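PDB 4AO9: beta-phenylalanine aminotransferase from Variovorax paradoxus, which catalyses the pyridoxal-5'-phosphate-dependent transfer of the amino group of beta-phenylalanine, and belongs to the class-III aminotransferases. Local coordinates for residues R147-G152 with N156-T161; A245-A250 with L276-D281; G286-G291 with A333-L338; M378-V383 with Q402-H407; V421-P426 with A430-Y435. All coordinates share one frame; numbering follows the deposited sequence.

All five contacts are largely buried, but their chemistry follows their place. Contacts 1 and 3 both reach the cofactor of the large domain, one by a backbone N at its phosphate, the other by a covalent lysine; their centres lie about 18 Å apart. Contact 2, beside the same seven-stranded sheet, is held by a salt bridge, an arginine bound to a carboxylate and also to a carbonyl. Contacts 4 and 5 are apolar helix-on-strand packing near the C-terminal end and share a three-stranded sheet, in which strands 377-381 and 420-422 are neighbours. Contact 5 is partly exposed at its proline end, and its Leu425 touches Leu338 of contact 3.

Contact 1 of 5, residues R147-G152 with N156-T161; sequences RFTNSG and NLMALT. With PLP (pyridoxal-5'-phosphate), chain C.
The phosphate-binding turn of a fold-type I, class-III aminotransferase lies here, where strand 145-149 runs out and helix 152-167 starts. Across the turn Asn156 N donates to Gly152 O at 3.0 Å, a nearly straight bond (166°) that forms the first turn of the helix. Gly152 N faces the other way and gives its hydrogen to PLP O3P at 2.8 Å, so the helix N-terminus points at the phosphate and probably steadies its negative charge. Ser151 is the N-cap: its OG takes the backbone N of Glu154 and also bonds to Glu154 of the second subunit, while its CB rests against the phosphate oxygens, 3.5 Å from PLP O2P. Thr149 OG1 donates forward to Ser151 O and ties the strand end to the turn. Farther along, Thr149 CG2 meets Met158 CG at 4.4 Å, a light apolar touch between the strand end and the helix. The Asn156 amide is held by several partners, OD1 by Thr284 and ND2 by His180 O and Asp260. With CG anti to the carbonyl carbon (chi1 -78°), the side chain reaches back past Gly152 O and sets ND2 3.7 Å from PLP C6.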
# COMPACT_ATOMS: atom_id res chain seq x y z
N ARG A 147 2.06 8.54 11.28
CA ARG A 147 2.04 7.09 11.14
C ARG A 147 2.48 6.72 9.73
O ARG A 147 2.27 7.49 8.79
CB ARG A 147 0.65 6.53 11.44
CG ARG A 147 0.24 6.68 12.90
CD ARG A 147 -1.19 6.26 13.11
NE ARG A 147 -1.38 4.81 13.07
CZ ARG A 147 -1.40 3.99 14.12
NH1 ARG A 147 -1.15 4.43 15.36
NH2 ARG A 147 -1.65 2.70 13.92
N PHE A 148 3.09 5.55 9.59
CA PHE A 148 3.53 5.05 8.29
C PHE A 148 2.45 4.21 7.62
O PHE A 148 1.65 3.53 8.29
CB PHE A 148 4.78 4.19 8.45
CG PHE A 148 5.96 4.94 8.98
CD1 PHE A 148 6.56 5.94 8.22
CD2 PHE A 148 6.49 4.62 10.22
CE1 PHE A 148 7.67 6.63 8.71
CE2 PHE A 148 7.61 5.31 10.72
CZ PHE A 148 8.18 6.32 9.97
N THR A 149 2.46 4.26 6.29
CA THR A 149 1.58 3.46 5.47
C THR A 149 2.43 2.77 4.40
O THR A 149 3.65 2.94 4.35
CB THR A 149 0.50 4.33 4.79
OG1 THR A 149 1.15 5.28 3.93
CG2 THR A 149 -0.34 5.07 5.82
N ASN A 150 1.77 2.02 3.52
CA ASN A 150 2.48 1.30 2.47
C ASN A 150 2.52 1.98 1.12
O ASN A 150 3.08 1.44 0.16
CB ASN A 150 1.88 -0.10 2.35
CG ASN A 150 1.88 -0.81 3.66
OD1 ASN A 150 2.95 -1.17 4.17
ND2 ASN A 150 0.71 -0.91 4.30
N SER A 151 1.90 3.16 1.03
CA SER A 151 1.81 3.90 -0.22
C SER A 151 1.32 5.31 0.08
O SER A 151 0.74 5.58 1.15
CB SER A 151 0.84 3.23 -1.19
OG SER A 151 -0.49 3.28 -0.67
N GLY A 152 1.55 6.20 -0.87
CA GLY A 152 0.98 7.56 -0.83
C GLY A 152 -0.54 7.52 -0.86
O GLY A 152 -1.19 8.31 -0.18
N ASN A 156 -2.96 9.27 1.98
CA ASN A 156 -4.06 10.21 1.71
C ASN A 156 -5.41 9.67 2.18
O ASN A 156 -6.21 10.43 2.74
CB ASN A 156 -4.09 10.59 0.23
CG ASN A 156 -3.04 11.61 -0.11
OD1 ASN A 156 -2.81 12.56 0.65
ND2 ASN A 156 -2.39 11.44 -1.26
N LEU A 157 -5.66 8.38 1.98
CA LEU A 157 -6.90 7.79 2.50
C LEU A 157 -7.01 7.97 4.01
O LEU A 157 -8.08 8.32 4.54
CB LEU A 157 -7.00 6.30 2.14
CG LEU A 157 -7.37 6.02 0.68
CD1 LEU A 157 -7.14 4.54 0.35
CD2 LEU A 157 -8.82 6.43 0.38
N MET A 158 -5.90 7.74 4.72
CA MET A 158 -5.92 7.87 6.16
C MET A 158 -6.04 9.30 6.62
O MET A 158 -6.72 9.56 7.61
CB MET A 158 -4.70 7.20 6.79
CG MET A 158 -4.61 5.70 6.57
SD MET A 158 -6.13 4.76 6.88
CE MET A 158 -6.51 5.19 8.58
N ALA A 159 -5.38 10.22 5.92
CA ALA A 159 -5.51 11.64 6.26
C ALA A 159 -6.96 12.10 6.13
O ALA A 159 -7.47 12.82 7.00
CB ALA A 159 -4.61 12.49 5.40
N LEU A 160 -7.60 11.70 5.04
CA LEU A 160 -9.01 12.03 4.84
C LEU A 160 -9.89 11.43 5.92
O LEU A 160 -10.76 12.10 6.49
CB LEU A 160 -9.49 11.60 3.45
CG LEU A 160 -8.88 12.35 2.26
CD1 LEU A 160 -9.39 11.72 0.96
CD2 LEU A 160 -9.22 13.86 2.33
N THR A 161 -9.67 10.16 6.23
CA THR A 161 -10.43 9.45 7.24
C THR A 161 -10.29 10.15 8.58
O THR A 161 -11.28 10.35 9.30
CB THR A 161 -9.87 8.01 7.33
OG1 THR A 161 -10.11 7.36 6.08
CG2 THR A 161 -10.55 7.24 8.44
N1 PLP C . -0.06 11.95 -4.28
C2 PLP C . 0.85 12.46 -5.10
C2A PLP C . 0.92 13.99 -5.21
C3 PLP C . 1.71 11.63 -5.82
O3 PLP C . 2.56 12.14 -6.57
C4 PLP C . 1.64 10.23 -5.70
C4A PLP C . 2.58 9.26 -6.44
C5 PLP C . 0.64 9.74 -4.83
C6 PLP C . -0.19 10.63 -4.15
C5A PLP C . 0.43 8.23 -4.63
O4P PLP C . 1.45 7.54 -4.03
P PLP C . 1.52 5.95 -4.29
O1P PLP C . 1.79 5.74 -5.83
O2P PLP C . 0.14 5.31 -3.90
O3P PLP C . 2.60 5.45 -3.39

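Contact 2 of 5, residues A245-A250 with L276-D281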
# COMPACT_ATOMS: atom_id res chain seq x y z
N ALA A 245 -5.55 31.46 0.16
CA ALA A 245 -7.01 31.47 0.21
C ALA A 245 -7.54 30.16 0.80
O ALA A 245 -8.50 30.16 1.56
CB ALA A 245 -7.61 31.74 -1.16
N LEU A 246 -6.90 29.04 0.45
CA LEU A 246 -7.31 27.74 1.01
C LEU A 246 -7.09 27.67 2.52
O LEU A 246 -7.95 27.20 3.26
CB LEU A 246 -6.56 26.60 0.31
CG LEU A 246 -6.76 26.48 -1.20
CD1 LEU A 246 -6.14 25.18 -1.69
CD2 LEU A 246 -8.23 26.59 -1.63
N ARG A 247 -5.92 28.12 2.98
CA ARG A 247 -5.61 28.13 4.40
C ARG A 247 -6.60 29.02 5.15
O ARG A 247 -7.17 28.60 6.17
CB ARG A 247 -4.15 28.57 4.62
CG ARG A 247 -3.75 28.80 6.09
CD ARG A 247 -3.64 27.50 6.91
NE ARG A 247 -4.96 27.01 7.33
CZ ARG A 247 -5.18 25.83 7.91
NH1 ARG A 247 -4.18 24.98 8.12
NH2 ARG A 247 -6.42 25.49 8.25
N GLU A 248 -6.83 30.22 4.63
CA GLU A 248 -7.73 31.15 5.30
C GLU A 248 -9.17 30.64 5.34
O GLU A 248 -9.83 30.72 6.38
CB GLU A 248 -7.66 32.52 4.65
CG GLU A 248 -6.37 33.24 4.96
CD GLU A 248 -6.18 34.54 4.19
OE1 GLU A 248 -7.10 34.98 3.46
OE2 GLU A 248 -5.07 35.12 4.31
N SER A 249 -9.65 30.12 4.21
CA SER A 249 -11.02 29.63 4.10
C SER A 249 -11.25 28.40 4.99
O SER A 249 -12.26 28.31 5.68
CB SER A 249 -11.36 29.32 2.63
OG SER A 249 -11.25 30.49 1.83
N ALA A 250 -10.30 27.46 4.98
CA ALA A 250 -10.40 26.28 5.83
C ALA A 250 -10.48 26.69 7.30
O ALA A 250 -11.35 26.23 8.03
CB ALA A 250 -9.22 25.34 5.59
N LEU A 276 6.89 28.05 1.12
CA LEU A 276 5.81 29.01 0.87
C LEU A 276 5.30 29.67 2.15
O LEU A 276 4.62 30.70 2.09
CB LEU A 276 4.65 28.32 0.14
CG LEU A 276 4.97 27.75 -1.24
CD1 LEU A 276 3.81 26.93 -1.77
CD2 LEU A 276 5.37 28.87 -2.24
N GLY A 277 5.61 29.07 3.30
CA GLY A 277 5.17 29.59 4.59
C GLY A 277 3.69 29.39 4.89
O GLY A 277 3.05 30.24 5.51
N ILE A 278 3.14 28.27 4.43
CA ILE A 278 1.75 27.92 4.71
C ILE A 278 1.70 26.60 5.47
O ILE A 278 2.21 25.57 4.99
CB ILE A 278 0.88 27.85 3.43
CG1 ILE A 278 1.01 29.16 2.64
CG2 ILE A 278 -0.59 27.57 3.79
CD1 ILE A 278 0.45 29.11 1.24
N ARG A 279 1.07 26.63 6.64
CA ARG A 279 0.99 25.48 7.53
C ARG A 279 -0.32 24.73 7.33
O ARG A 279 -1.39 25.29 7.58
CB ARG A 279 1.11 25.92 9.00
CG ARG A 279 0.87 24.80 10.02
CD ARG A 279 2.16 24.09 10.38
NE ARG A 279 2.84 24.69 11.54
CZ ARG A 279 3.05 24.09 12.71
NH1 ARG A 279 2.64 22.84 12.92
NH2 ARG A 279 3.67 24.73 13.68
N SER A 280 -0.24 23.48 6.88
CA SER A 280 -1.43 22.62 6.85
C SER A 280 -1.62 21.88 8.17
O SER A 280 -0.68 21.67 8.93
CB SER A 280 -1.33 21.63 5.69
OG SER A 280 -0.15 20.85 5.79
N ASP A 281 -2.87 21.48 8.44
CA ASP A 281 -3.20 20.70 9.63
C ASP A 281 -2.66 19.28 9.58
O ASP A 281 -2.27 18.72 10.61
CB ASP A 281 -4.70 20.69 9.84
CG ASP A 281 -5.25 22.08 10.02
OD1 ASP A 281 -5.17 22.59 11.16
OD2 ASP A 281 -5.73 22.66 9.03
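Arg247 of helix 240-253 and Asp281 of the loop before strand 282-286 cross at about a right angle, with guanidinium and carboxylate planes 85° apart. The grip is end-on and converges on one oxygen: NH1 lies 2.9 Å from Asp281 OD2 and NH2 is 3.0 Å from the same OD2. NH2 uses the syn lone pair, whereas NH1 comes from above the carboxylate plane. NH1 also donates to Arg279 O at 2.9 Å, almost straight (166°) and in the carbonyl plane. Both acceptors lie at the guanidinium edge, which fixes the rotation of the group. The arginine gets there by bending at chi2 and chi3, after a first torsion of 172° that sets CG anti to the backbone N. Nearer the helix, its CB packs 3.8 Å from Ile278 CG2, and the two side chains lie alongside, pointing opposite ways. Asp281 is shared further: OD2 takes Leu257 N and OD1 makes a salt bridge to Arg301, so the carboxylate probably stays ionised. The contact thus joins helix 240-253 to the end of the loop that follows helix 272-276, with strand 256-260 beside it, where Leu257 touches Arg247 and Phe259 touches Ile278.

Contact 3 of 5, residues G286-G291 with A333-L338; sequences GKYIGG and AGLTKL. With PLP (pyridoxal-5'-phosphate), chain C.
Apolar packing joins the two segments, and it centres on Leu335, whose two methyls divide their partners. CD2 lies 3.8 Å from Tyr288 CE2, approaching the ring obliquely, and CD1 lies 3.9 Å from Ile289 CG2. Ile289 CD1 lies 4.1 Å from both Leu335 CD1 and Leu335 CD2, so the leucine end is wedged against both residues. The Tyr288 and Leu335 side chains cross at about a right angle. Tyr288 CG stands between the backbone N and the carbonyl carbon (chi1 74°), which turns the ring back over Ile289, and Ile289 CG1 rests 3.7 Å above one ring face, offset toward its rim. Backbone bonding shapes the first segment: Gly291 N donates to Tyr288 O and closes a short 3-10 turn. This turn follows the lysine that marks fold-type I aminotransferases, and strand 282-286 of the large domain leads into it. Covalent chemistry comes from that lysine: Lys287 NZ is joined to PLP C4A at 1.5 Å, a link at the position of the internal aldimine of this family, though longer than a C=N double bond. NZ also makes a weak, strongly bent hydrogen bond (123°) to PLP O3, 2.6 Å away. Tyr288 OH bonds to Ser265 and Tyr288 O accepts from Tyr101, while Thr320 of the second subunit packs on Lys287 and bonds to the cofactor. Helix 129-139 flanks the leucine, through Leu135 and Arg139.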
# COMPACT_ATOMS: atom_id res chain seq x y z
N GLY A 286 5.38 10.45 0.73
CA GLY A 286 5.55 9.17 0.07
C GLY A 286 6.76 9.18 -0.83
O GLY A 286 7.72 9.93 -0.64
N LYS A 287 6.68 8.30 -1.83
CA LYS A 287 7.73 8.15 -2.87
C LYS A 287 9.15 8.03 -2.22
O LYS A 287 9.42 7.04 -1.52
CB LYS A 287 7.53 9.18 -3.99
CG LYS A 287 6.28 8.70 -4.78
CD LYS A 287 6.17 9.36 -6.15
CE LYS A 287 4.95 8.92 -6.97
NZ LYS A 287 3.85 9.91 -6.81
N TYR A 288 10.03 9.00 -2.40
CA TYR A 288 11.44 8.83 -2.02
C TYR A 288 11.74 8.71 -0.53
O TYR A 288 12.83 8.30 -0.14
CB TYR A 288 12.27 10.00 -2.58
CG TYR A 288 12.02 11.26 -1.78
CD1 TYR A 288 10.89 12.05 -2.02
CD2 TYR A 288 12.89 11.65 -0.74
CE1 TYR A 288 10.64 13.18 -1.27
CE2 TYR A 288 12.64 12.80 0.01
CZ TYR A 288 11.51 13.55 -0.27
OH TYR A 288 11.25 14.66 0.49
N ILE A 289 10.79 9.10 0.32
CA ILE A 289 11.04 9.12 1.76
C ILE A 289 11.35 7.72 2.32
O ILE A 289 12.06 7.60 3.31
CB ILE A 289 9.89 9.84 2.53
CG1 ILE A 289 9.77 11.31 2.10
CG2 ILE A 289 10.09 9.75 4.04
CD1 ILE A 289 10.70 12.28 2.83
N GLY A 290 10.85 6.67 1.66
CA GLY A 290 11.16 5.30 2.04
C GLY A 290 12.43 4.71 1.44
O GLY A 290 12.60 3.50 1.44
N GLY A 291 13.30 5.57 0.93
CA GLY A 291 14.60 5.14 0.40
C GLY A 291 14.53 4.34 -0.88
O GLY A 291 15.50 3.68 -1.26
N ALA A 333 18.53 5.75 5.97
CA ALA A 333 19.81 5.84 5.29
C ALA A 333 19.77 6.86 4.16
O ALA A 333 20.68 7.68 4.02
CB ALA A 333 20.21 4.48 4.76
N GLY A 334 18.71 6.84 3.36
CA GLY A 334 18.61 7.75 2.22
C GLY A 334 18.56 9.20 2.64
O GLY A 334 19.28 10.05 2.08
N LEU A 335 17.73 9.50 3.63
CA LEU A 335 17.54 10.89 4.05
C LEU A 335 18.74 11.47 4.79
O LEU A 335 19.00 12.67 4.70
CB LEU A 335 16.26 11.04 4.87
CG LEU A 335 14.97 10.72 4.10
CD1 LEU A 335 13.78 10.72 5.05
CD2 LEU A 335 14.74 11.69 2.95
N THR A 336 19.46 10.61 5.52
CA THR A 336 20.62 11.09 6.30
C THR A 336 21.92 11.12 5.50
O THR A 336 22.76 11.99 5.73
CB THR A 336 20.87 10.28 7.58
OG1 THR A 336 21.06 8.90 7.26
CG2 THR A 336 19.73 10.41 8.57
N LYS A 337 22.08 10.17 4.58
CA LYS A 337 23.36 10.02 3.86
C LYS A 337 23.37 10.63 2.47
O LYS A 337 24.44 11.00 1.96
CB LYS A 337 23.78 8.54 3.79
CG LYS A 337 24.02 7.90 5.15
CD LYS A 337 24.42 6.44 5.01
CE LYS A 337 24.62 5.79 6.38
NZ LYS A 337 25.18 4.41 6.24
N LEU A 338 22.20 10.73 1.84
CA LEU A 338 22.14 11.12 0.44
C LEU A 338 21.23 12.31 0.17
O LEU A 338 21.70 13.37 -0.22
CB LEU A 338 21.71 9.92 -0.43
CG LEU A 338 22.68 8.74 -0.47
CD1 LEU A 338 22.08 7.57 -1.20
CD2 LEU A 338 24.00 9.18 -1.12
N1 PLP C . -0.06 11.95 -4.28
C2 PLP C . 0.85 12.46 -5.10
C2A PLP C . 0.92 13.99 -5.21
C3 PLP C . 1.71 11.63 -5.82
O3 PLP C . 2.56 12.14 -6.57
C4 PLP C . 1.64 10.23 -5.70
C4A PLP C . 2.58 9.26 -6.44
C5 PLP C . 0.64 9.74 -4.83
C6 PLP C . -0.19 10.63 -4.15
C5A PLP C . 0.43 8.23 -4.63
O4P PLP C . 1.45 7.54 -4.03
P PLP C . 1.52 5.95 -4.29
O1P PLP C . 1.79 5.74 -5.83
O2P PLP C . 0.14 5.31 -3.90
O3P PLP C . 2.60 5.45 -3.39

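Contact 4 of 5, residues M378-V383 with Q402-H407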
# COMPACT_ATOMS: atom_id res chain seq x y z
N MET A 378 9.91 19.00 -13.53
CA MET A 378 9.31 19.83 -14.59
C MET A 378 8.57 18.97 -15.60
O MET A 378 8.70 17.75 -15.59
CB MET A 378 10.38 20.70 -15.28
CG MET A 378 11.47 19.89 -15.94
SD MET A 378 12.98 20.82 -16.27
CE MET A 378 13.75 20.78 -14.66
N ASN A 379 7.79 19.60 -16.47
CA ASN A 379 6.99 18.87 -17.44
C ASN A 379 6.90 19.64 -18.75
O ASN A 379 6.58 20.84 -18.74
CB ASN A 379 5.58 18.63 -16.87
CG ASN A 379 4.92 17.34 -17.38
OD1 ASN A 379 4.57 16.46 -16.58
ND2 ASN A 379 4.71 17.23 -18.69
N ALA A 380 7.16 18.95 -19.86
CA ALA A 380 7.01 19.52 -21.20
C ALA A 380 5.53 19.67 -21.53
O ALA A 380 4.73 18.77 -21.24
CB ALA A 380 7.68 18.62 -22.23
N HIS A 381 5.16 20.81 -22.12
CA HIS A 381 3.79 21.02 -22.61
C HIS A 381 3.85 21.72 -23.95
O HIS A 381 4.60 22.68 -24.12
CB HIS A 381 2.97 21.88 -21.64
CG HIS A 381 2.80 21.27 -20.28
ND1 HIS A 381 2.06 20.14 -20.05
CD2 HIS A 381 3.28 21.66 -19.07
CE1 HIS A 381 2.09 19.84 -18.77
NE2 HIS A 381 2.82 20.75 -18.15
N PHE A 382 3.05 21.24 -24.89
CA PHE A 382 2.94 21.88 -26.21
C PHE A 382 1.80 22.89 -26.23
O PHE A 382 0.78 22.70 -26.89
CB PHE A 382 2.83 20.83 -27.31
CG PHE A 382 4.07 20.00 -27.44
CD1 PHE A 382 5.17 20.48 -28.16
CD2 PHE A 382 4.16 18.77 -26.81
CE1 PHE A 382 6.32 19.72 -28.27
CE2 PHE A 382 5.31 18.01 -26.91
CZ PHE A 382 6.40 18.48 -27.64
N VAL A 383 2.00 23.96 -25.47
CA VAL A 383 1.03 25.04 -25.36
C VAL A 383 1.80 26.35 -25.10
O VAL A 383 2.89 26.33 -24.52
CB VAL A 383 -0.01 24.75 -24.23
CG1 VAL A 383 0.59 24.96 -22.84
CG2 VAL A 383 -1.27 25.57 -24.42
N GLN A 402 4.10 12.12 -27.72
CA GLN A 402 4.63 10.82 -28.16
C GLN A 402 5.87 11.01 -29.02
O GLN A 402 6.88 10.33 -28.82
CB GLN A 402 3.57 10.02 -28.91
CG GLN A 402 2.36 9.64 -28.09
CD GLN A 402 1.41 8.76 -28.87
OE1 GLN A 402 1.71 7.58 -29.13
NE2 GLN A 402 0.27 9.31 -29.25
N LEU A 403 5.81 11.94 -29.97
CA LEU A 403 6.96 12.21 -30.83
C LEU A 403 8.19 12.61 -30.00
O LEU A 403 9.29 12.13 -30.26
CB LEU A 403 6.63 13.26 -31.91
CG LEU A 403 5.64 12.80 -33.00
CD1 LEU A 403 5.21 13.95 -33.90
CD2 LEU A 403 6.20 11.67 -33.85
N LEU A 404 7.98 13.46 -29.00
CA LEU A 404 9.06 13.84 -28.07
C LEU A 404 9.65 12.63 -27.34
O LEU A 404 10.87 12.47 -27.29
CB LEU A 404 8.55 14.86 -27.04
CG LEU A 404 9.59 15.29 -25.98
CD1 LEU A 404 10.83 15.95 -26.60
CD2 LEU A 404 8.93 16.24 -24.99
N PHE A 405 8.77 11.80 -26.78
CA PHE A 405 9.17 10.59 -26.06
C PHE A 405 10.06 9.69 -26.92
O PHE A 405 11.13 9.27 -26.48
CB PHE A 405 7.94 9.83 -25.56
CG PHE A 405 8.27 8.50 -24.94
CD1 PHE A 405 8.74 8.43 -23.63
CD2 PHE A 405 8.14 7.32 -25.68
CE1 PHE A 405 9.07 7.20 -23.06
CE2 PHE A 405 8.47 6.09 -25.11
CZ PHE A 405 8.94 6.03 -23.80
N PHE A 406 9.62 9.40 -28.14
CA PHE A 406 10.39 8.52 -29.03
C PHE A 406 11.69 9.16 -29.50
O PHE A 406 12.72 8.48 -29.59
CB PHE A 406 9.54 8.07 -30.23
CG PHE A 406 8.41 7.14 -29.85
CD1 PHE A 406 8.69 5.87 -29.34
CD2 PHE A 406 7.08 7.53 -30.01
CE1 PHE A 406 7.65 5.02 -28.98
CE2 PHE A 406 6.04 6.68 -29.65
CZ PHE A 406 6.33 5.42 -29.14
N HIS A 407 11.65 10.46 -29.75
CA HIS A 407 12.86 11.21 -30.06
C HIS A 407 13.89 11.09 -28.94
O HIS A 407 15.06 10.84 -29.19
CB HIS A 407 12.56 12.69 -30.35
CG HIS A 407 13.79 13.52 -30.51
ND1 HIS A 407 14.54 13.52 -31.67
CD2 HIS A 407 14.43 14.35 -29.65
CE1 HIS A 407 15.57 14.32 -31.52
NE2 HIS A 407 15.53 14.84 -30.31
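Leu404 on helix 398-410 enters this contact from CB outward, meeting Ala380 of strand 377-381 and Phe382 just beyond the strand. CB itself meets Phe382 CZ at 4.3 Å, arriving near the plane of the ring and at its edge, so the aromatic touches the leucine with its far carbon and does not lie flat over it. CG is placed anti to the backbone N by a first torsion of 178°, which directs the branch to Ala380, where the CD2 methyl reaches Ala380 CB at 3.9 Å, the closest approach between the segments. Helix 398-410 packs against one side of the three-stranded antiparallel sheet of the C-terminal part of the chain, where 377-381 is the middle strand. Ala380 and Phe382 both send CB toward the helix, whereas His381 between them points away and bonds through NE2 to Gly234 O. Within the strand, Asn379 ND2 donates to Ala380 O at 3.0 Å with the acceptor in its amide plane, and it also reaches Arg418 O. Helix 429-445 completes the packing, with Ile439 and Phe442 against Leu404, and Phe442 against Phe382 as well.

Contact 5 of 5, residues V421-P426 with A430-Y435; sequences VVLSLP and ADIDRY
A strand-turn-helix connection at the C-terminal end of the fold packs strand 420-422 and the residues after it against helix 429-445. Its tight part lies at Val421 and Tyr435. Val421 CG2 sits 3.3 Å from Tyr435 OH and 3.7 Å from Tyr435 CZ, so the methyl meets the phenol end of the ring obliquely. Tyr435 CG lies anti to the backbone N (chi1 -170°), which sends the ring toward Val421 of the strand, and Phe92 meets this ring with its plane tilted by about 35°. The next layer is looser: Leu423 CD2 and Ile432 CD1 are 4.4 Å apart, and Leu354 of helix 341-365 packs on both residues. At the other end the segments merely brush each other. Pro426 and Asp431 are both partly exposed, and Pro426 O stays 4.3 Å from Asp431 OD2. Asp431 OD2 instead accepts from Thr428 N, the residue before the helix, as the side chain of a capping box does. On the same outer side, exposed Arg434 folds its guanidinium over the helix backbone, one face above Asp431 CA, and its NH2 makes with Asp431 OD1 a salt bridge at 2.6 Å whose hydrogen bond is weak, bent to 124°.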
# COMPACT_ATOMS: atom_id res chain seq x y z
N VAL A 421 9.72 15.33 -16.34
CA VAL A 421 11.16 15.24 -16.19
C VAL A 421 11.52 15.35 -14.72
O VAL A 421 11.06 16.26 -14.03
CB VAL A 421 11.85 16.39 -16.97
CG1 VAL A 421 13.36 16.45 -16.67
CG2 VAL A 421 11.60 16.23 -18.46
N VAL A 422 12.32 14.40 -14.24
CA VAL A 422 12.61 14.27 -12.81
C VAL A 422 14.11 14.11 -12.63
O VAL A 422 14.69 13.15 -13.13
CB VAL A 422 11.91 13.01 -12.22
CG1 VAL A 422 12.26 12.80 -10.75
CG2 VAL A 422 10.39 13.08 -12.40
N LEU A 423 14.74 15.05 -11.92
CA LEU A 423 16.16 14.91 -11.62
C LEU A 423 16.36 13.96 -10.44
O LEU A 423 15.54 13.89 -9.52
CB LEU A 423 16.80 16.28 -11.33
CG LEU A 423 17.34 17.11 -12.51
CD1 LEU A 423 16.66 16.87 -13.88
CD2 LEU A 423 17.39 18.58 -12.15
N SER A 424 17.44 13.19 -10.52
CA SER A 424 17.89 12.35 -9.42
C SER A 424 19.35 12.68 -9.11
O SER A 424 20.04 13.31 -9.92
CB SER A 424 17.72 10.87 -9.77
OG SER A 424 18.39 10.55 -10.98
N LEU A 425 19.82 12.26 -7.93
CA LEU A 425 21.16 12.65 -7.48
C LEU A 425 22.33 12.25 -8.38
O LEU A 425 23.27 13.03 -8.50
CB LEU A 425 21.41 12.19 -6.04
CG LEU A 425 20.50 12.78 -4.96
CD1 LEU A 425 20.67 12.01 -3.67
CD2 LEU A 425 20.78 14.28 -4.74
N PRO A 426 22.31 11.04 -9.00
CA PRO A 426 23.49 10.68 -9.81
C PRO A 426 23.59 11.38 -11.16
O PRO A 426 24.63 11.28 -11.81
CB PRO A 426 23.34 9.16 -10.02
CG PRO A 426 22.32 8.72 -9.02
CD PRO A 426 21.42 9.89 -8.78
N ALA A 430 26.75 16.89 -17.42
CA ALA A 430 26.81 16.40 -18.80
C ALA A 430 25.52 15.69 -19.26
O ALA A 430 25.09 15.88 -20.40
CB ALA A 430 28.03 15.49 -19.01
N ASP A 431 24.92 14.89 -18.38
CA ASP A 431 23.62 14.27 -18.66
C ASP A 431 22.58 15.34 -18.94
O ASP A 431 21.80 15.25 -19.88
CB ASP A 431 23.14 13.43 -17.46
CG ASP A 431 23.96 12.17 -17.23
OD1 ASP A 431 24.52 11.61 -18.19
OD2 ASP A 431 24.03 11.72 -16.07
N ILE A 432 22.58 16.37 -18.09
CA ILE A 432 21.62 17.46 -18.22
C ILE A 432 21.86 18.24 -19.53
O ILE A 432 20.91 18.57 -20.24
CB ILE A 432 21.62 18.35 -16.96
CG1 ILE A 432 21.03 17.55 -15.78
CG2 ILE A 432 20.85 19.64 -17.22
CD1 ILE A 432 21.11 18.24 -14.42
N ASP A 433 23.13 18.46 -19.88
CA ASP A 433 23.46 19.09 -21.16
C ASP A 433 22.89 18.29 -22.33
O ASP A 433 22.40 18.87 -23.29
CB ASP A 433 24.99 19.21 -21.34
CG ASP A 433 25.60 20.30 -20.49
OD1 ASP A 433 24.88 21.23 -20.07
OD2 ASP A 433 26.83 20.24 -20.25
N ARG A 434 22.96 16.96 -22.23
CA ARG A 434 22.42 16.09 -23.27
C ARG A 434 20.91 16.21 -23.40
O ARG A 434 20.39 16.15 -24.51
CB ARG A 434 22.83 14.63 -23.06
CG ARG A 434 24.31 14.38 -23.37
CD ARG A 434 24.59 12.93 -23.75
NE ARG A 434 24.20 12.01 -22.68
CZ ARG A 434 24.88 11.81 -21.56
NH1 ARG A 434 26.01 12.47 -21.33
NH2 ARG A 434 24.42 10.96 -20.66
N TYR A 435 20.20 16.36 -22.27
CA TYR A 435 18.76 16.60 -22.33
C TYR A 435 18.44 17.88 -23.12
O TYR A 435 17.60 17.87 -24.02
CB TYR A 435 18.09 16.60 -20.94
CG TYR A 435 16.57 16.59 -21.06
CD1 TYR A 435 15.87 17.79 -21.21
CD2 TYR A 435 15.85 15.40 -21.09
CE1 TYR A 435 14.50 17.81 -21.37
CE2 TYR A 435 14.45 15.41 -21.25
CZ TYR A 435 13.79 16.62 -21.39
OH TYR A 435 12.44 16.67 -21.57